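Local structure of glutaconate CoA-transferase subunit A (Acidaminococcus fermentans, 1POI) at residues Trp109-Leu114 / Val167-Val172; Ser183-Val188 / Ile215-Ile220. The protein catalyses, as a subunit of glutaconate CoA-transferase, the transfer of CoA from acetyl-CoA to glutaconate or (R)-2-hydroxyglutarate in glutamate fermentation. One frame throughout, in Å; residues are numbered along the deposited sequence.

Contact 1. Residues Trp109-Leu114 / Val167-Val172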
loop_
_atom_site.group_PDB
_atom_site.type_symbol
_atom_site.label_atom_id
_atom_site.label_comp_id
_atom_site.label_asym_id
_atom_site.label_seq_id
_atom_site.Cartn_x
_atom_site.Cartn_y
_atom_site.Cartn_z
ATOM N N TRP A 109 -7.873 -29.350 -15.133
ATOM C CA TRP A 109 -6.736 -28.955 -14.334
ATOM C C TRP A 109 -7.229 -28.666 -12.923
ATOM O O TRP A 109 -6.586 -29.037 -11.943
ATOM C CB TRP A 109 -6.089 -27.695 -14.915
ATOM C CG TRP A 109 -5.025 -27.912 -15.949
ATOM C CD1 TRP A 109 -4.092 -28.900 -15.957
ATOM C CD2 TRP A 109 -4.688 -27.032 -17.040
ATOM N NE1 TRP A 109 -3.181 -28.682 -16.967
ATOM C CE2 TRP A 109 -3.525 -27.542 -17.646
ATOM C CE3 TRP A 109 -5.253 -25.858 -17.553
ATOM C CZ2 TRP A 109 -2.911 -26.919 -18.743
ATOM C CZ3 TRP A 109 -4.637 -25.240 -18.646
ATOM C CH2 TRP A 109 -3.482 -25.772 -19.223
ATOM N N HIS A 110 -8.381 -28.015 -12.798
ATOM C CA HIS A 110 -8.875 -27.697 -11.468
ATOM C C HIS A 110 -9.184 -28.961 -10.654
ATOM O O HIS A 110 -8.700 -29.105 -9.519
ATOM C CB HIS A 110 -10.059 -26.721 -11.520
ATOM C CG HIS A 110 -10.404 -26.129 -10.189
ATOM N ND1 HIS A 110 -11.694 -26.083 -9.707
ATOM C CD2 HIS A 110 -9.621 -25.620 -9.209
ATOM C CE1 HIS A 110 -11.692 -25.573 -8.490
ATOM N NE2 HIS A 110 -10.445 -25.282 -8.163
ATOM N N ALA A 111 -9.953 -29.875 -11.236
ATOM C CA ALA A 111 -10.276 -31.146 -10.601
ATOM C C ALA A 111 -8.998 -31.878 -10.196
ATOM O O ALA A 111 -8.977 -32.583 -9.191
ATOM C CB ALA A 111 -11.054 -31.995 -11.522
ATOM N N ALA A 112 -7.926 -31.713 -10.964
ATOM C CA ALA A 112 -6.657 -32.359 -10.621
ATOM C C ALA A 112 -6.080 -31.738 -9.354
ATOM O O ALA A 112 -5.676 -32.436 -8.429
ATOM C CB ALA A 112 -5.659 -32.253 -11.775
ATOM N N ALA A 113 -6.058 -30.414 -9.301
ATOM C CA ALA A 113 -5.536 -29.733 -8.129
ATOM C C ALA A 113 -6.374 -30.133 -6.923
ATOM O O ALA A 113 -5.867 -30.206 -5.803
ATOM C CB ALA A 113 -5.578 -28.235 -8.334
ATOM N N LEU A 114 -7.654 -30.397 -7.175
ATOM C CA LEU A 114 -8.589 -30.778 -6.127
ATOM C C LEU A 114 -8.448 -32.217 -5.631
ATOM O O LEU A 114 -8.652 -32.484 -4.458
ATOM C CB LEU A 114 -10.034 -30.527 -6.594
ATOM C CG LEU A 114 -10.811 -29.263 -6.175
ATOM C CD1 LEU A 114 -9.896 -28.110 -5.722
ATOM C CD2 LEU A 114 -11.721 -28.845 -7.336
ATOM N N VAL A 167 -14.996 -37.060 -17.573
ATOM C CA VAL A 167 -13.722 -36.757 -18.204
ATOM C C VAL A 167 -12.554 -37.150 -17.303
ATOM O O VAL A 167 -12.563 -36.882 -16.109
ATOM C CB VAL A 167 -13.675 -35.232 -18.554
ATOM C CG1 VAL A 167 -12.286 -34.765 -18.774
ATOM C CG2 VAL A 167 -14.467 -34.960 -19.796
ATOM N N PRO A 168 -11.516 -37.773 -17.874
ATOM C CA PRO A 168 -10.363 -38.178 -17.066
ATOM C C PRO A 168 -9.598 -36.986 -16.528
ATOM O O PRO A 168 -9.307 -36.058 -17.278
ATOM C CB PRO A 168 -9.486 -38.930 -18.075
ATOM C CG PRO A 168 -10.449 -39.360 -19.139
ATOM C CD PRO A 168 -11.314 -38.151 -19.282
ATOM N N VAL A 169 -9.251 -37.030 -15.248
ATOM C CA VAL A 169 -8.463 -35.972 -14.609
ATOM C C VAL A 169 -7.007 -36.217 -15.041
ATOM O O VAL A 169 -6.481 -37.316 -14.885
ATOM C CB VAL A 169 -8.613 -36.052 -13.079
ATOM C CG1 VAL A 169 -7.564 -35.249 -12.396
ATOM C CG2 VAL A 169 -9.955 -35.535 -12.683
ATOM N N PRO A 170 -6.349 -35.210 -15.615
ATOM C CA PRO A 170 -4.970 -35.347 -16.076
ATOM C C PRO A 170 -3.908 -35.424 -14.975
ATOM O O PRO A 170 -4.077 -34.849 -13.910
ATOM C CB PRO A 170 -4.795 -34.104 -16.940
ATOM C CG PRO A 170 -5.550 -33.078 -16.168
ATOM C CD PRO A 170 -6.820 -33.823 -15.774
ATOM N N GLN A 171 -2.815 -36.140 -15.245
ATOM C CA GLN A 171 -1.704 -36.298 -14.306
ATOM C C GLN A 171 -0.514 -35.535 -14.864
ATOM O O GLN A 171 0.176 -35.984 -15.773
ATOM C CB GLN A 171 -1.365 -37.771 -14.142
ATOM C CG GLN A 171 -2.540 -38.571 -13.625
ATOM C CD GLN A 171 -2.155 -39.974 -13.230
ATOM O OE1 GLN A 171 -1.455 -40.185 -12.229
ATOM N NE2 GLN A 171 -2.605 -40.950 -14.014
ATOM N N VAL A 172 -0.270 -34.376 -14.291
ATOM C CA VAL A 172 0.763 -33.497 -14.762
ATOM C C VAL A 172 2.111 -33.728 -14.086
ATOM O O VAL A 172 2.248 -33.558 -12.874
ATOM C CB VAL A 172 0.277 -32.025 -14.595
ATOM C CG1 VAL A 172 1.282 -31.051 -15.196
ATOM C CG2 VAL A 172 -1.115 -31.859 -15.241
#

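Contact 2. Residues Ser183-Val188 / Ile215-Ile220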
loop_
_atom_site.group_PDB
_atom_site.type_symbol
_atom_site.label_atom_id
_atom_site.label_comp_id
_atom_site.label_asym_id
_atom_site.label_seq_id
_atom_site.Cartn_x
_atom_site.Cartn_y
_atom_site.Cartn_z
ATOM N N SER A 183 10.099 -16.413 -3.307
ATOM C CA SER A 183 11.120 -16.470 -2.264
ATOM C C SER A 183 12.074 -17.648 -2.510
ATOM O O SER A 183 11.817 -18.508 -3.382
ATOM C CB SER A 183 10.449 -16.632 -0.897
ATOM O OG SER A 183 9.315 -17.494 -0.984
ATOM N N PRO A 184 13.201 -17.702 -1.781
ATOM C CA PRO A 184 14.088 -18.835 -2.020
ATOM C C PRO A 184 13.430 -20.167 -1.607
ATOM O O PRO A 184 13.854 -21.224 -2.040
ATOM C CB PRO A 184 15.289 -18.504 -1.147
ATOM C CG PRO A 184 15.320 -17.028 -1.209
ATOM C CD PRO A 184 13.885 -16.685 -0.974
ATOM N N ASP A 185 12.408 -20.126 -0.763
ATOM C CA ASP A 185 11.763 -21.361 -0.360
ATOM C C ASP A 185 10.612 -21.748 -1.248
ATOM O O ASP A 185 9.873 -22.677 -0.926
ATOM C CB ASP A 185 11.313 -21.328 1.104
ATOM C CG ASP A 185 10.131 -20.389 1.369
ATOM O OD1 ASP A 185 9.315 -20.091 0.469
ATOM O OD2 ASP A 185 10.025 -19.953 2.531
ATOM N N GLY A 186 10.404 -20.995 -2.321
ATOM C CA GLY A 186 9.326 -21.336 -3.233
ATOM C C GLY A 186 8.007 -20.610 -3.077
ATOM O O GLY A 186 7.092 -20.862 -3.872
ATOM N N THR A 187 7.863 -19.749 -2.064
ATOM C CA THR A 187 6.614 -19.005 -1.929
ATOM C C THR A 187 6.506 -18.076 -3.159
ATOM O O THR A 187 7.434 -17.298 -3.463
ATOM C CB THR A 187 6.551 -18.181 -0.639
ATOM O OG1 THR A 187 7.138 -18.919 0.440
ATOM C CG2 THR A 187 5.114 -17.895 -0.289
ATOM N N VAL A 188 5.366 -18.173 -3.838
ATOM C CA VAL A 188 5.083 -17.441 -5.068
ATOM C C VAL A 188 3.953 -16.417 -5.002
ATOM O O VAL A 188 2.848 -16.723 -4.533
ATOM C CB VAL A 188 4.767 -18.441 -6.190
ATOM C CG1 VAL A 188 4.290 -17.744 -7.446
ATOM C CG2 VAL A 188 5.990 -19.281 -6.460
ATOM N N ILE A 215 12.495 -12.291 -3.431
ATOM C CA ILE A 215 12.582 -11.563 -2.158
ATOM C C ILE A 215 12.804 -12.560 -1.011
ATOM O O ILE A 215 12.468 -13.753 -1.132
ATOM C CB ILE A 215 11.326 -10.696 -1.867
ATOM C CG1 ILE A 215 10.052 -11.389 -2.339
ATOM C CG2 ILE A 215 11.458 -9.326 -2.530
ATOM C CD1 ILE A 215 8.804 -10.719 -1.828
ATOM N N SER A 216 13.377 -12.082 0.090
ATOM C CA SER A 216 13.655 -12.929 1.233
ATOM C C SER A 216 12.405 -13.575 1.758
ATOM O O SER A 216 11.304 -13.077 1.541
ATOM C CB SER A 216 14.301 -12.128 2.355
ATOM O OG SER A 216 13.385 -11.239 2.961
ATOM N N ASP A 217 12.575 -14.663 2.497
ATOM C CA ASP A 217 11.437 -15.371 3.059
ATOM C C ASP A 217 10.799 -14.493 4.082
ATOM O O ASP A 217 9.579 -14.396 4.107
ATOM C CB ASP A 217 11.849 -16.683 3.714
ATOM C CG ASP A 217 12.348 -17.697 2.719
ATOM O OD1 ASP A 217 11.698 -17.905 1.662
ATOM O OD2 ASP A 217 13.403 -18.283 3.020
ATOM N N GLU A 218 11.610 -13.838 4.910
ATOM C CA GLU A 218 11.065 -12.934 5.920
ATOM C C GLU A 218 10.120 -11.907 5.269
ATOM O O GLU A 218 8.987 -11.742 5.703
ATOM C CB GLU A 218 12.167 -12.222 6.711
ATOM C CG GLU A 218 11.622 -11.013 7.488
ATOM C CD GLU A 218 12.486 -10.578 8.673
ATOM O OE1 GLU A 218 13.689 -10.278 8.478
ATOM O OE2 GLU A 218 11.942 -10.514 9.806
ATOM N N GLU A 219 10.558 -11.318 4.162
ATOM C CA GLU A 219 9.795 -10.318 3.425
ATOM C C GLU A 219 8.444 -10.752 2.828
ATOM O O GLU A 219 7.427 -10.080 3.005
ATOM C CB GLU A 219 10.691 -9.753 2.317
ATOM C CG GLU A 219 10.076 -8.638 1.493
ATOM C CD GLU A 219 9.730 -7.409 2.319
ATOM O OE1 GLU A 219 10.290 -7.214 3.426
ATOM O OE2 GLU A 219 8.883 -6.628 1.849
ATOM N N ILE A 220 8.436 -11.856 2.100
ATOM C CA ILE A 220 7.225 -12.349 1.440
ATOM C C ILE A 220 6.117 -12.810 2.398
ATOM O O ILE A 220 4.969 -13.057 1.996
ATOM C CB ILE A 220 7.606 -13.466 0.407
ATOM C CG1 ILE A 220 6.490 -13.671 -0.607
ATOM C CG2 ILE A 220 7.885 -14.767 1.103
ATOM C CD1 ILE A 220 6.991 -14.187 -1.945
#

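Contact 1. Residues Trp109-Leu114 / Val167-Val172
Ala-112, in the last turns of helix 102-114, comes closest to Val-169, just past strand 162-168, with 5.7 Å between their CA atoms as the extended segment runs by the helix. The close spacing is consistent with the small side chains, two alanines, that the helix presents here. The CB of Ala-112 and the CB of Ala-111 both point toward the segment, and Val-169 divides its two branches between them. Its CG1, anti to its own backbone N (chi1 165°), presses on Ala-112, 3.5 Å from CA and 3.6 Å from CB. The other branch, CG2, turns to Ala-111 and stops 3.9 Å from that CB. Ala-112 CB also sits 3.7 Å from the carbonyl O of Pro-170, so one methyl group touches both the side chain of Val-169 and the backbone of the next residue.

The segment leads from the antiparallel three-stranded sheet into strand 174-179, which lies beside strand 19-22 at the middle of the parallel, Rossmann-like sheet. Helix 102-114 is thus packed where the two sheets are joined, with helix 197-203 on another of its sides.

One turn back, Trp-109 leaves the helix away from the segment, but its indole swings round so that the pyrrole part returns to it. With CG beside the backbone N and anti to the carbonyl carbon (chi1 -89°), the indole turns its NE1-CD1 side to the segment, where Val-172 CG2 lies at the ring edge, near its plane, 4.2 Å from NE1, while Pro-170 CG approaches CD1 obliquely at 4.4 Å. The indole also touches Ala-21 of strand 19-22 and Ile-200 of helix 197-203, and Val-172 rests on the same strand through His-19 and Ala-21. On another side of the helix, His-110 meets His-110 of a second copy of this subunit, their rings at about 85°.

Contact 2. Residues Ser183-Val188 / Ile215-Ile220
The carboxylates of Asp-185 and Asp-217 lie almost parallel, their planes 13° apart, with Asp-217 OD1 over one face of the Asp-185 group, 3.0 Å from CG and 2.8 Å from OD2. At its other oxygen, OD1, the Asp-185 carboxylate receives Thr-187 N at 2.9 Å, nearly along the C-O axis, which closes an Asx turn. It overlaps a type I beta turn from Ser-183 to Gly-186, and the short, weakly bonded helix 217-221 across from it is N-capped by Ser-216, whose OG accepts from Glu-219 N. Gly-186 has phi 97°, where a side chain would press on the carbonyl O of Asp-185.

Two acceptors this close would probably repel if both were charged; the salt bridge from Asp-185 OD2 to Arg-221 is likely to ease this, and a raised pKa for one acid is conceivable. A weak bond from Asp-185 N to Asp-217 OD1 (3.4 Å) adds a little compensation. An alanine in place of Asp-185 would probably leave Arg-221 without this partner and Thr-187 N without the carboxylate oxygen that closes the Asx turn, freeing the turn to shift.

Away from the carboxylates, the turn packs on backbone and aliphatic groups. Ser-183 CA directs a C-H at Ile-215 O, 3.2 Å away, and Pro-184 CD approaches the same oxygen. Ile-220 reaches in from the helix: its CG1 is anti to the backbone N (chi1 -161°), bringing CD1 to 3.5 Å from Thr-187 O, while CG2 lies 3.7 Å from Ser-183 CB.

Overall arrangement
The two contacts follow one another in sequence, their centres about 28 Å apart and their nearest atoms about 14 Å apart, so they do not meet directly. All four segments fall within the CoA-transferase family region, whose core here is the parallel sheet, and strand 174-179 leads from contact 1 toward contact 2. Contact 1 lies nearer the chain centre (about 16 Å from its own centre), where helix 102-114 meets the entry to that strand; contact 2, at about 23 Å, packs the loop before strand 188-189 on helix 217-221, beyond strand 206-211. Each also borders further copies of the subunit, so both joints lie close to surfaces used in building the eight-chain assembly.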